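Local coordinates for protein citrate synthase (Metallosphaera sedula, PDB 6ABW) that probably catalyses the condensation of oxaloacetate with acetyl-CoA and water to give citrate and free CoA in the tricarboxylic acid cycle, at residues A[248-253]-A[305-310]; A[295-300]-A[332-337]; A[117-122]-A[213-218]; A[107-112]-A[217-222]. One frame throughout, in Å; residues are numbered along the deposited sequence.

How the contacts relate
From the N terminus, helix 104-119 and the turn after it supply the first segments of contacts 4 and 3, and the chain returns to them about a hundred residues later with helix 214-225. Contact 4 closes the longer of these two loops and contact 3 the shorter one within it. They share C217 and V218, lie about 10 Å apart between centres, and both touch the second subunit. Contacts 1 and 2 come later in the chain; their segments alternate, so their loops cross. Contact 1 ties helix 250-260 to helix 295-315, and contact 2 ties the start of that same helix to helix 325-335. Contact 1 lies across the chain's centre from contacts 3 and 4.

Contact 1: A[248-253]-A[305-310]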
loop_
_atom_site.group_PDB
_atom_site.type_symbol
_atom_site.label_atom_id
_atom_site.label_comp_id
_atom_site.label_asym_id
_atom_site.label_seq_id
_atom_site.Cartn_x
_atom_site.Cartn_y
_atom_site.Cartn_z
ATOM N N ASP A 248 34.492 -20.086 17.180
ATOM C CA ASP A 248 34.667 -21.196 18.161
ATOM C C ASP A 248 33.459 -21.417 19.091
ATOM O O ASP A 248 33.430 -22.402 19.852
ATOM C CB ASP A 248 35.962 -20.996 19.003
ATOM C CG ASP A 248 37.249 -21.031 18.152
ATOM O OD1 ASP A 248 37.216 -21.571 16.994
ATOM O OD2 ASP A 248 38.306 -20.493 18.654
ATOM N N MET A 249 32.456 -20.538 19.027
ATOM C CA MET A 249 31.234 -20.698 19.785
ATOM C C MET A 249 30.084 -21.312 19.017
ATOM O O MET A 249 28.997 -21.456 19.584
ATOM C CB MET A 249 30.750 -19.333 20.267
ATOM C CG MET A 249 31.766 -18.485 20.937
ATOM S SD MET A 249 31.991 -19.030 22.612
ATOM C CE MET A 249 33.745 -19.182 22.470
ATOM N N THR A 250 30.264 -21.539 17.706
ATOM C CA THR A 250 29.150 -21.981 16.850
ATOM C C THR A 250 28.578 -23.315 17.238
ATOM O O THR A 250 27.372 -23.480 17.314
ATOM C CB THR A 250 29.575 -21.957 15.357
ATOM O OG1 THR A 250 30.157 -20.672 15.069
ATOM C CG2 THR A 250 28.368 -22.152 14.466
ATOM N N GLU A 251 29.437 -24.296 17.449
ATOM C CA GLU A 251 28.958 -25.635 17.804
ATOM C C GLU A 251 28.117 -25.649 19.049
ATOM O O GLU A 251 27.065 -26.283 19.094
ATOM C CB GLU A 251 30.118 -26.610 18.005
ATOM C CG GLU A 251 30.621 -27.121 16.683
ATOM C CD GLU A 251 31.732 -28.207 16.761
ATOM O OE1 GLU A 251 31.992 -28.827 17.875
ATOM O OE2 GLU A 251 32.274 -28.446 15.628
ATOM N N SER A 252 28.561 -24.903 20.063
ATOM C CA SER A 252 27.805 -24.795 21.304
ATOM C C SER A 252 26.428 -24.141 21.125
ATOM O O SER A 252 25.425 -24.675 21.643
ATOM C CB SER A 252 28.629 -24.083 22.421
ATOM O OG SER A 252 27.814 -23.793 23.540
ATOM N N TRP A 253 26.375 -23.030 20.383
ATOM C CA TRP A 253 25.131 -22.406 20.059
ATOM C C TRP A 253 24.189 -23.393 19.327
ATOM O O TRP A 253 22.998 -23.450 19.634
ATOM C CB TRP A 253 25.369 -21.170 19.230
ATOM C CG TRP A 253 24.155 -20.380 18.859
ATOM C CD1 TRP A 253 23.683 -19.257 19.481
ATOM C CD2 TRP A 253 23.309 -20.606 17.718
ATOM N NE1 TRP A 253 22.539 -18.824 18.845
ATOM C CE2 TRP A 253 22.309 -19.623 17.746
ATOM C CE3 TRP A 253 23.297 -21.575 16.671
ATOM C CZ2 TRP A 253 21.328 -19.528 16.766
ATOM C CZ3 TRP A 253 22.304 -21.488 15.701
ATOM C CH2 TRP A 253 21.311 -20.491 15.757
ATOM N N GLN A 305 29.594 -20.072 7.683
ATOM C CA GLN A 305 30.082 -21.270 7.007
ATOM C C GLN A 305 30.025 -22.528 7.946
ATOM O O GLN A 305 29.621 -23.623 7.530
ATOM C CB GLN A 305 31.466 -21.033 6.360
ATOM C CG GLN A 305 32.014 -22.260 5.649
ATOM C CD GLN A 305 32.862 -21.942 4.396
ATOM O OE1 GLN A 305 32.758 -22.640 3.375
ATOM N NE2 GLN A 305 33.648 -20.873 4.462
ATOM N N LYS A 306 30.383 -22.342 9.196
ATOM C CA LYS A 306 30.317 -23.437 10.177
ATOM C C LYS A 306 28.871 -23.845 10.450
ATOM O O LYS A 306 28.542 -25.049 10.505
ATOM C CB LYS A 306 30.958 -22.981 11.485
ATOM C CG LYS A 306 31.057 -24.075 12.526
ATOM C CD LYS A 306 31.585 -25.447 12.007
ATOM C CE LYS A 306 31.694 -26.444 13.168
ATOM N NZ LYS A 306 32.488 -27.641 12.756
ATOM N N LEU A 307 27.975 -22.862 10.599
ATOM C CA LEU A 307 26.527 -23.196 10.721
ATOM C C LEU A 307 25.965 -23.893 9.522
ATOM O O LEU A 307 25.092 -24.818 9.625
ATOM C CB LEU A 307 25.693 -21.951 11.004
ATOM C CG LEU A 307 25.389 -21.556 12.389
ATOM C CD1 LEU A 307 24.464 -20.320 12.369
ATOM C CD2 LEU A 307 24.798 -22.728 13.216
ATOM N N GLU A 308 26.422 -23.515 8.339
ATOM C CA GLU A 308 25.940 -24.184 7.155
ATOM C C GLU A 308 26.314 -25.670 7.201
ATOM O O GLU A 308 25.513 -26.553 6.879
ATOM C CB GLU A 308 26.595 -23.531 5.902
ATOM C CG GLU A 308 26.182 -24.219 4.577
ATOM C CD GLU A 308 26.950 -23.733 3.341
ATOM O OE1 GLU A 308 27.941 -22.961 3.394
ATOM O OE2 GLU A 308 26.542 -24.201 2.288
ATOM N N GLU A 309 27.541 -25.941 7.597
ATOM C CA GLU A 309 28.031 -27.337 7.681
ATOM C C GLU A 309 27.214 -28.132 8.692
ATOM O O GLU A 309 26.722 -29.241 8.432
ATOM C CB GLU A 309 29.515 -27.381 8.122
ATOM C CG GLU A 309 30.050 -28.804 8.102
ATOM C CD GLU A 309 31.575 -28.910 8.126
ATOM O OE1 GLU A 309 32.183 -28.438 9.135
ATOM O OE2 GLU A 309 32.158 -29.511 7.161
ATOM N N LEU A 310 27.084 -27.552 9.874
ATOM C CA LEU A 310 26.218 -28.188 10.931
ATOM C C LEU A 310 24.787 -28.390 10.455
ATOM O O LEU A 310 24.178 -29.474 10.629
ATOM C CB LEU A 310 26.229 -27.367 12.225
ATOM C CG LEU A 310 27.603 -27.203 12.896
ATOM C CD1 LEU A 310 27.535 -26.245 14.071
ATOM C CD2 LEU A 310 28.141 -28.532 13.353
#
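The six-membered ring of W253 is met at a slant by L307, whose CD2 lies 3.7 Å from W253 CZ3. The other flat group, the carboxylate of E251, receives K306 through OE2, on the lone pair turned away from OE1. This is helix-helix packing between the first turn of helix 250-260 and the middle of helix 295-315, consistent with the small, CoA-binding domain of citrate synthases: the side chain of L307 is also about 4 Å from that of L265, which binds acetyl-CoA. The ring of W253 is helped into place by its NE1 bond to E243, and I244 of helix 233-244 touches T250, W253 and L307 alike.

T250 suits the close approach because it is small and divides its two branches. Its methyl CG2, anti to the backbone N, packs against L307 CG at 3.7 Å, while OG1 bonds the backbone O of P247. Nearer the surface, L310 CD1 rests 4.0 Å from E251 CA. K306 CG, anti to the backbone N (chi1 -175°), passes 3.8 Å from T250 CG2; the bend at chi2 (46°) then turns the rest of the chain toward E251. With an alanine here, the E251 carboxylate would probably lose its mate across the contact and the methyl of T250 would be less covered. The lysine's charge is shared: K306 NZ lies 3.0 Å from E251 OE2 in a salt bridge and at a longer 3.7 Å from E309 OE1.

Contact 2: A[295-300]-A[332-337]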
loop_
_atom_site.group_PDB
_atom_site.type_symbol
_atom_site.label_atom_id
_atom_site.label_comp_id
_atom_site.label_asym_id
_atom_site.label_seq_id
_atom_site.Cartn_x
_atom_site.Cartn_y
_atom_site.Cartn_z
ATOM N N SER A 295 38.055 -7.881 9.420
ATOM C CA SER A 295 38.049 -9.011 10.351
ATOM C C SER A 295 36.686 -9.224 11.052
ATOM O O SER A 295 36.340 -10.356 11.408
ATOM C CB SER A 295 39.179 -8.882 11.341
ATOM O OG SER A 295 38.837 -7.886 12.261
ATOM N N ASP A 296 35.876 -8.173 11.197
ATOM C CA ASP A 296 34.501 -8.334 11.704
ATOM C C ASP A 296 33.584 -9.117 10.690
ATOM O O ASP A 296 32.933 -10.125 11.023
ATOM C CB ASP A 296 33.878 -6.985 12.026
ATOM C CG ASP A 296 33.070 -7.021 13.299
ATOM O OD1 ASP A 296 32.418 -8.046 13.583
ATOM O OD2 ASP A 296 33.115 -6.026 14.046
ATOM N N ALA A 297 33.552 -8.616 9.460
ATOM C CA ALA A 297 32.880 -9.287 8.363
ATOM C C ALA A 297 33.381 -10.712 8.178
ATOM O O ALA A 297 32.598 -11.623 7.927
ATOM C CB ALA A 297 33.010 -8.497 7.068
ATOM N N ARG A 298 34.685 -10.917 8.351
ATOM C CA ARG A 298 35.309 -12.240 8.148
ATOM C C ARG A 298 34.789 -13.218 9.207
ATOM O O ARG A 298 34.501 -14.363 8.900
ATOM C CB ARG A 298 36.842 -12.130 8.251
ATOM C CG ARG A 298 37.579 -13.383 7.789
ATOM C CD ARG A 298 39.035 -13.331 8.258
ATOM N NE ARG A 298 39.896 -14.277 7.542
ATOM C CZ ARG A 298 41.164 -14.586 7.872
ATOM N NH1 ARG A 298 41.841 -15.460 7.129
ATOM N NH2 ARG A 298 41.767 -14.044 8.939
ATOM N N LYS A 299 34.694 -12.749 10.444
ATOM C CA LYS A 299 34.218 -13.514 11.551
ATOM C C LYS A 299 32.789 -14.049 11.287
ATOM O O LYS A 299 32.489 -15.258 11.527
ATOM C CB LYS A 299 34.277 -12.589 12.768
ATOM C CG LYS A 299 34.027 -13.155 14.117
ATOM C CD LYS A 299 33.996 -12.044 15.173
ATOM C CE LYS A 299 32.734 -11.167 15.053
ATOM N NZ LYS A 299 32.378 -10.503 16.349
ATOM N N TYR A 300 31.913 -13.170 10.786
ATOM C CA TYR A 300 30.521 -13.567 10.482
ATOM C C TYR A 300 30.441 -14.568 9.353
ATOM O O TYR A 300 29.637 -15.471 9.437
ATOM C CB TYR A 300 29.652 -12.312 10.275
ATOM C CG TYR A 300 29.455 -11.524 11.552
ATOM C CD1 TYR A 300 29.133 -12.146 12.777
ATOM C CD2 TYR A 300 29.659 -10.160 11.573
ATOM C CE1 TYR A 300 28.984 -11.413 13.949
ATOM C CE2 TYR A 300 29.472 -9.415 12.736
ATOM C CZ TYR A 300 29.093 -10.048 13.909
ATOM O OH TYR A 300 28.887 -9.355 15.079
ATOM N N PHE A 332 25.861 -8.099 2.576
ATOM C CA PHE A 332 25.514 -6.706 2.880
ATOM C C PHE A 332 26.344 -6.112 4.016
ATOM O O PHE A 332 26.839 -4.945 3.938
ATOM C CB PHE A 332 24.023 -6.579 3.218
ATOM C CG PHE A 332 23.084 -6.990 2.127
ATOM C CD1 PHE A 332 23.303 -6.693 0.787
ATOM C CD2 PHE A 332 21.883 -7.673 2.498
ATOM C CE1 PHE A 332 22.404 -7.055 -0.171
ATOM C CE2 PHE A 332 20.990 -8.012 1.478
ATOM C CZ PHE A 332 21.277 -7.639 0.192
ATOM N N TYR A 333 26.558 -6.909 5.032
ATOM C CA TYR A 333 27.410 -6.488 6.161
ATOM C C TYR A 333 28.836 -6.202 5.712
ATOM O O TYR A 333 29.392 -5.167 6.098
ATOM C CB TYR A 333 27.418 -7.574 7.244
ATOM C CG TYR A 333 27.990 -7.081 8.529
ATOM C CD1 TYR A 333 27.228 -6.365 9.416
ATOM C CD2 TYR A 333 29.347 -7.272 8.811
ATOM C CE1 TYR A 333 27.778 -5.929 10.623
ATOM C CE2 TYR A 333 29.907 -6.818 9.980
ATOM C CZ TYR A 333 29.131 -6.146 10.870
ATOM O OH TYR A 333 29.720 -5.725 12.041
ATOM N N ALA A 334 29.378 -7.062 4.867
ATOM C CA ALA A 334 30.778 -6.948 4.392
ATOM C C ALA A 334 30.918 -5.669 3.536
ATOM O O ALA A 334 31.963 -5.067 3.493
ATOM C CB ALA A 334 31.103 -8.174 3.579
ATOM N N LEU A 335 29.831 -5.271 2.842
ATOM C CA LEU A 335 29.776 -4.036 2.085
ATOM C C LEU A 335 29.746 -2.790 2.952
ATOM O O LEU A 335 30.009 -1.712 2.406
ATOM C CB LEU A 335 28.607 -4.013 1.125
ATOM C CG LEU A 335 28.721 -5.014 -0.017
ATOM C CD1 LEU A 335 27.420 -5.138 -0.716
ATOM C CD2 LEU A 335 29.852 -4.637 -1.030
ATOM N N GLY A 336 29.384 -2.896 4.235
ATOM C CA GLY A 336 29.255 -1.750 5.168
ATOM C C GLY A 336 27.856 -1.431 5.606
ATOM O O GLY A 336 27.642 -0.449 6.298
ATOM N N PHE A 337 26.879 -2.277 5.222
ATOM C CA PHE A 337 25.517 -1.965 5.598
ATOM C C PHE A 337 25.219 -2.517 6.970
ATOM O O PHE A 337 25.495 -3.670 7.242
ATOM C CB PHE A 337 24.495 -2.484 4.587
ATOM C CG PHE A 337 24.546 -1.787 3.247
ATOM C CD1 PHE A 337 23.907 -0.542 3.065
ATOM C CD2 PHE A 337 25.142 -2.353 2.174
ATOM C CE1 PHE A 337 23.969 0.108 1.871
ATOM C CE2 PHE A 337 25.159 -1.721 0.937
ATOM C CZ PHE A 337 24.615 -0.464 0.786
#
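Y300 and Y333 meet in a T-shaped stack: the edge of the Y300 ring points into the face of Y333, with centroids 5.2 Å apart and planes at 88°. The closest carbons are Y300 CD2 and Y333 CE2, 3.7 Å apart, and Y300 CE2 continues along toward the phenol carbon of Y333. Y333 can lie there because its CG stands anti to the backbone N (chi1 -167°), which carries the ring across to the neighbouring helix. The edge of the same ring reaches A297, where Y333 CD2 is 4.1 Å from A297 CA. The hydroxyl ends beside the carboxylate of D296, with Y333 OH 3.8 Å from D296 CG, a packing distance.

One turn back from Y300, and at the residue after Y333, the backbones come close. A297 CB touches A334 CA at 3.8 Å, and the CA atoms of the two alanines are only 5.1 Å apart. Alanine suits both places because its single methyl lets the backbones approach this closely.

In the next shell, F238 packs against both tyrosines, meeting Y300 edge-to-face and Y333 with planes at about 30°. K299 lays its CE over one face of Y300, 3.9 Å above the plane, and A334 is backed by I290 and S291 of helix 278-292.

Beyond A334, helix 325-335 ends in a Schellman motif at G336, whose positive phi suits glycine. That helix begins with D325, a predicted active-site residue, and its other side packs on helices 179-191 and 342-365; its junction with helix 295-315 is close helix-helix packing in the all-helical citrate synthase fold.

Contact 3: A[117-122]-A[213-218]; sequences SIYGMP and DIYSCV
This is a close contact of a loop with a helix N terminus: the end of helix 104-119 and the turn after it lie against the N-cap of helix 214-225, beside the second subunit. G120 is the first residue after its helix, and its CA lies 3.6 Å from D213 CG. Glycine suits this place, for a beta carbon on G120 would fall about 2.6 Å from D213 OD2, a clash.

D213 caps its own helix. Its CG sits between the backbone N and the carbonyl carbon (chi1 63°), which folds the carboxylate back so that OD1 accepts from S216 N at 3.1 Å. The N-H approaches from above the carboxylate plane, 50° out of it. The next turn residue, M121, sends its carbonyl to a water, 2.8 Å from M121 O, which in turn accepts from I214 N at 3.0 Å, so the first helical N-H is served as well. Alongside, the tyrosines pack, Y119 CB lying 3.9 Å from Y215 CE1. R138 joins their far parts, bonding Y215 OH and making a cation-pi contact with Y119, whose ring carries I118 CG2 over one face.

S116 OG also bonds D213 OD1, and K226 of the second subunit forms a salt bridge with D213 OD2. With these donors and the helix N terminus around it, the carboxylate is likely to be held firmly in its ionised form.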
loop_
_atom_site.group_PDB
_atom_site.type_symbol
_atom_site.label_atom_id
_atom_site.label_comp_id
_atom_site.label_asym_id
_atom_site.label_seq_id
_atom_site.Cartn_x
_atom_site.Cartn_y
_atom_site.Cartn_z
ATOM N N SER A 117 3.180 11.096 -5.285
ATOM C CA SER A 117 2.486 12.356 -5.349
ATOM C C SER A 117 3.147 13.313 -6.329
ATOM O O SER A 117 2.467 14.106 -6.973
ATOM C CB SER A 117 2.485 12.978 -3.943
ATOM O OG SER A 117 1.627 12.223 -3.081
ATOM N N ILE A 118 4.471 13.250 -6.447
ATOM C CA ILE A 118 5.228 14.160 -7.313
ATOM C C ILE A 118 5.297 13.646 -8.774
ATOM O O ILE A 118 5.129 14.439 -9.700
ATOM C CB ILE A 118 6.627 14.366 -6.692
ATOM C CG1 ILE A 118 6.464 15.112 -5.377
ATOM C CG2 ILE A 118 7.573 15.052 -7.656
ATOM C CD1 ILE A 118 7.662 15.079 -4.488
ATOM N N TYR A 119 5.582 12.366 -8.976
ATOM C CA TYR A 119 5.917 11.787 -10.249
ATOM C C TYR A 119 4.880 10.860 -10.825
ATOM O O TYR A 119 5.035 10.435 -11.988
ATOM C CB TYR A 119 7.221 11.027 -10.134
ATOM C CG TYR A 119 8.460 11.830 -9.907
ATOM C CD1 TYR A 119 8.887 12.771 -10.851
ATOM C CD2 TYR A 119 9.244 11.580 -8.836
ATOM C CE1 TYR A 119 10.030 13.515 -10.624
ATOM C CE2 TYR A 119 10.422 12.277 -8.639
ATOM C CZ TYR A 119 10.810 13.229 -9.550
ATOM O OH TYR A 119 11.997 13.912 -9.320
ATOM N N GLY A 120 3.911 10.442 -10.030
ATOM C CA GLY A 120 2.955 9.411 -10.479
ATOM C C GLY A 120 2.284 9.836 -11.789
ATOM O O GLY A 120 1.800 10.995 -11.891
ATOM N N MET A 121 2.253 8.942 -12.774
ATOM C CA MET A 121 1.582 9.195 -14.056
ATOM C C MET A 121 0.620 8.063 -14.390
ATOM O O MET A 121 0.781 6.931 -13.898
ATOM C CB MET A 121 2.632 9.282 -15.184
ATOM C CG MET A 121 3.541 10.478 -15.143
ATOM S SD MET A 121 2.577 11.957 -15.515
ATOM C CE MET A 121 2.564 11.781 -17.327
ATOM N N PRO A 122 -0.339 8.306 -15.298
ATOM C CA PRO A 122 -1.278 7.241 -15.599
ATOM C C PRO A 122 -0.589 6.097 -16.393
ATOM O O PRO A 122 0.419 6.281 -17.059
ATOM C CB PRO A 122 -2.368 7.921 -16.489
ATOM C CG PRO A 122 -2.183 9.379 -16.289
ATOM C CD PRO A 122 -0.756 9.616 -15.852
ATOM N N ASP A 213 -0.898 4.659 -9.979
ATOM C CA ASP A 213 0.428 4.792 -10.586
ATOM C C ASP A 213 1.478 3.808 -10.014
ATOM O O ASP A 213 1.322 3.270 -8.928
ATOM C CB ASP A 213 0.930 6.209 -10.500
ATOM C CG ASP A 213 1.137 6.698 -9.059
ATOM O OD1 ASP A 213 2.206 6.403 -8.493
ATOM O OD2 ASP A 213 0.272 7.372 -8.489
ATOM N N ILE A 214 2.460 3.531 -10.838
ATOM C CA ILE A 214 3.497 2.585 -10.480
ATOM C C ILE A 214 4.218 2.846 -9.154
ATOM O O ILE A 214 4.603 1.916 -8.460
ATOM C CB ILE A 214 4.461 2.371 -11.688
ATOM C CG1 ILE A 214 5.168 1.048 -11.538
ATOM C CG2 ILE A 214 5.398 3.557 -11.837
ATOM C CD1 ILE A 214 5.701 0.501 -12.881
ATOM N N TYR A 215 4.422 4.108 -8.782
ATOM C CA TYR A 215 4.994 4.403 -7.512
ATOM C C TYR A 215 4.103 3.946 -6.328
ATOM O O TYR A 215 4.640 3.393 -5.345
ATOM C CB TYR A 215 5.290 5.889 -7.367
ATOM C CG TYR A 215 6.462 6.353 -8.239
ATOM C CD1 TYR A 215 6.260 6.718 -9.543
ATOM C CD2 TYR A 215 7.765 6.405 -7.755
ATOM C CE1 TYR A 215 7.314 7.123 -10.379
ATOM C CE2 TYR A 215 8.799 6.855 -8.539
ATOM C CZ TYR A 215 8.590 7.186 -9.874
ATOM O OH TYR A 215 9.665 7.600 -10.706
ATOM N N SER A 216 2.777 4.123 -6.460
ATOM C CA SER A 216 1.810 3.699 -5.446
ATOM C C SER A 216 1.720 2.170 -5.394
ATOM O O SER A 216 1.496 1.649 -4.317
ATOM C CB SER A 216 0.432 4.333 -5.618
ATOM O OG SER A 216 0.489 5.607 -4.972
ATOM N N CYS A 217 1.919 1.496 -6.530
ATOM C CA CYS A 217 2.064 0.042 -6.512
ATOM C C CYS A 217 3.239 -0.385 -5.625
ATOM O O CYS A 217 3.083 -1.285 -4.801
ATOM C CB CYS A 217 2.154 -0.531 -7.928
ATOM S SG CYS A 217 0.686 -0.184 -8.921
ATOM N N VAL A 218 4.387 0.270 -5.773
ATOM C CA VAL A 218 5.524 0.018 -4.885
ATOM C C VAL A 218 5.221 0.401 -3.424
ATOM O O VAL A 218 5.655 -0.297 -2.513
ATOM C CB VAL A 218 6.829 0.655 -5.436
ATOM C CG1 VAL A 218 7.969 0.482 -4.480
ATOM C CG2 VAL A 218 7.123 -0.024 -6.745
HETATM O O HOH W 1 2.286 4.627 -13.599
#

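Contact 4: A[107-112]-A[217-222]; sequences MMETAF and CVVAAL
Helices 107-112 and 217-222 run almost antiparallel, their segment axes at 164° and 8.8 Å apart at closest approach. The backbones come nearest at E109 and V219, whose CA atoms are 5.4 Å apart, close enough for side chains of one helix to touch the backbone of the other. V219 CG2 reaches F112 C at 3.5 Å, and L222 CD1 lies 3.9 Å from E109 N. Branched residues suit such a place, because they fill the groove without long tails.

The ring of F112 is the broad surface here. V218 CG1, anti to its own backbone N (chi1 176°), makes a CH-pi contact over one face, 4.1 Å from the ring centroid and displaced toward the rim. L222 CD1 approaches F112 CD1 obliquely, from the same side of the ring as V218, at 4.0 Å, while M108 O sits at the ring edge, in plane.

This antiparallel pair is consistent with the helical sandwich at the dimer interface of citrate synthases: V219 packs on V219 of the second subunit, and E109 OE2 bonds S216 OG of that subunit, which gives the buried carboxylate a partner. Exchanging F112 for an alanine removes the ring, which is likely to leave a gap over V218 CG1 and L222 CD1, both of which rest on one side of it. On the other methyl of L222, the bend of M108 at chi3 (58°) brings CE to 3.8 Å from L222 CD2.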
loop_
_atom_site.group_PDB
_atom_site.type_symbol
_atom_site.label_atom_id
_atom_site.label_comp_id
_atom_site.label_asym_id
_atom_site.label_seq_id
_atom_site.Cartn_x
_atom_site.Cartn_y
_atom_site.Cartn_z
ATOM N N MET A 107 10.461 3.933 6.296
ATOM C CA MET A 107 10.989 5.150 5.723
ATOM C C MET A 107 10.933 5.120 4.185
ATOM O O MET A 107 10.586 6.107 3.527
ATOM C CB MET A 107 12.415 5.349 6.232
ATOM C CG MET A 107 12.470 5.479 7.729
ATOM S SD MET A 107 14.165 5.658 8.375
ATOM C CE MET A 107 14.589 7.136 7.632
ATOM N N MET A 108 11.280 3.987 3.581
ATOM C CA MET A 108 11.106 3.821 2.158
ATOM C C MET A 108 9.653 4.009 1.729
ATOM O O MET A 108 9.395 4.594 0.702
ATOM C CB MET A 108 11.579 2.435 1.684
ATOM C CG MET A 108 13.025 2.113 1.857
ATOM S SD MET A 108 13.372 0.469 1.107
ATOM C CE MET A 108 12.927 0.583 -0.507
ATOM N N GLU A 109 8.707 3.426 2.444
ATOM C CA GLU A 109 7.302 3.512 2.167
ATOM C C GLU A 109 6.877 4.995 2.110
ATOM O O GLU A 109 6.158 5.424 1.154
ATOM C CB GLU A 109 6.519 2.722 3.236
ATOM C CG GLU A 109 5.036 2.641 3.076
ATOM C CD GLU A 109 4.308 2.336 4.381
ATOM O OE1 GLU A 109 4.441 3.119 5.355
ATOM O OE2 GLU A 109 3.520 1.407 4.447
ATOM N N THR A 110 7.374 5.795 3.042
ATOM C CA THR A 110 7.012 7.183 3.131
ATOM C C THR A 110 7.590 7.961 1.948
ATOM O O THR A 110 6.908 8.731 1.282
ATOM C CB THR A 110 7.449 7.760 4.469
ATOM O OG1 THR A 110 6.863 6.993 5.522
ATOM C CG2 THR A 110 6.982 9.198 4.620
ATOM N N ALA A 111 8.859 7.714 1.660
ATOM C CA ALA A 111 9.508 8.320 0.509
ATOM C C ALA A 111 8.877 7.957 -0.817
ATOM O O ALA A 111 8.621 8.805 -1.629
ATOM C CB ALA A 111 10.983 8.019 0.537
ATOM N N PHE A 112 8.460 6.708 -0.987
ATOM C CA PHE A 112 7.782 6.292 -2.218
ATOM C C PHE A 112 6.382 6.882 -2.312
ATOM O O PHE A 112 5.943 7.148 -3.430
ATOM C CB PHE A 112 7.782 4.769 -2.376
ATOM C CG PHE A 112 8.932 4.300 -3.154
ATOM C CD1 PHE A 112 10.157 4.120 -2.589
ATOM C CD2 PHE A 112 8.803 4.198 -4.559
ATOM C CE1 PHE A 112 11.256 3.768 -3.384
ATOM C CE2 PHE A 112 9.901 3.875 -5.360
ATOM C CZ PHE A 112 11.126 3.698 -4.776
ATOM N N CYS A 217 1.919 1.496 -6.530
ATOM C CA CYS A 217 2.064 0.042 -6.512
ATOM C C CYS A 217 3.239 -0.385 -5.625
ATOM O O CYS A 217 3.083 -1.285 -4.801
ATOM C CB CYS A 217 2.154 -0.531 -7.928
ATOM S SG CYS A 217 0.686 -0.184 -8.921
ATOM N N VAL A 218 4.387 0.270 -5.773
ATOM C CA VAL A 218 5.524 0.018 -4.885
ATOM C C VAL A 218 5.221 0.401 -3.424
ATOM O O VAL A 218 5.655 -0.297 -2.513
ATOM C CB VAL A 218 6.829 0.655 -5.436
ATOM C CG1 VAL A 218 7.969 0.482 -4.480
ATOM C CG2 VAL A 218 7.123 -0.024 -6.745
ATOM N N VAL A 219 4.513 1.481 -3.163
ATOM C CA VAL A 219 4.105 1.837 -1.791
ATOM C C VAL A 219 3.356 0.667 -1.142
ATOM O O VAL A 219 3.675 0.274 0.006
ATOM C CB VAL A 219 3.247 3.116 -1.735
ATOM C CG1 VAL A 219 2.615 3.360 -0.389
ATOM C CG2 VAL A 219 4.104 4.248 -2.120
ATOM N N ALA A 220 2.405 0.101 -1.871
ATOM C CA ALA A 220 1.655 -1.010 -1.314
ATOM C C ALA A 220 2.543 -2.268 -1.049
ATOM O O ALA A 220 2.406 -2.968 -0.032
ATOM C CB ALA A 220 0.523 -1.375 -2.232
ATOM N N ALA A 221 3.438 -2.535 -1.974
ATOM C CA ALA A 221 4.411 -3.589 -1.791
ATOM C C ALA A 221 5.239 -3.426 -0.563
ATOM O O ALA A 221 5.400 -4.379 0.245
ATOM C CB ALA A 221 5.272 -3.760 -3.043
ATOM N N LEU A 222 5.733 -2.201 -0.348
ATOM C CA LEU A 222 6.478 -1.912 0.850
ATOM C C LEU A 222 5.714 -1.957 2.148
ATOM O O LEU A 222 6.242 -2.408 3.163
ATOM C CB LEU A 222 7.148 -0.556 0.712
ATOM C CG LEU A 222 8.232 -0.431 -0.387
ATOM C CD1 LEU A 222 8.440 1.048 -0.631
ATOM C CD2 LEU A 222 9.556 -1.093 -0.022
#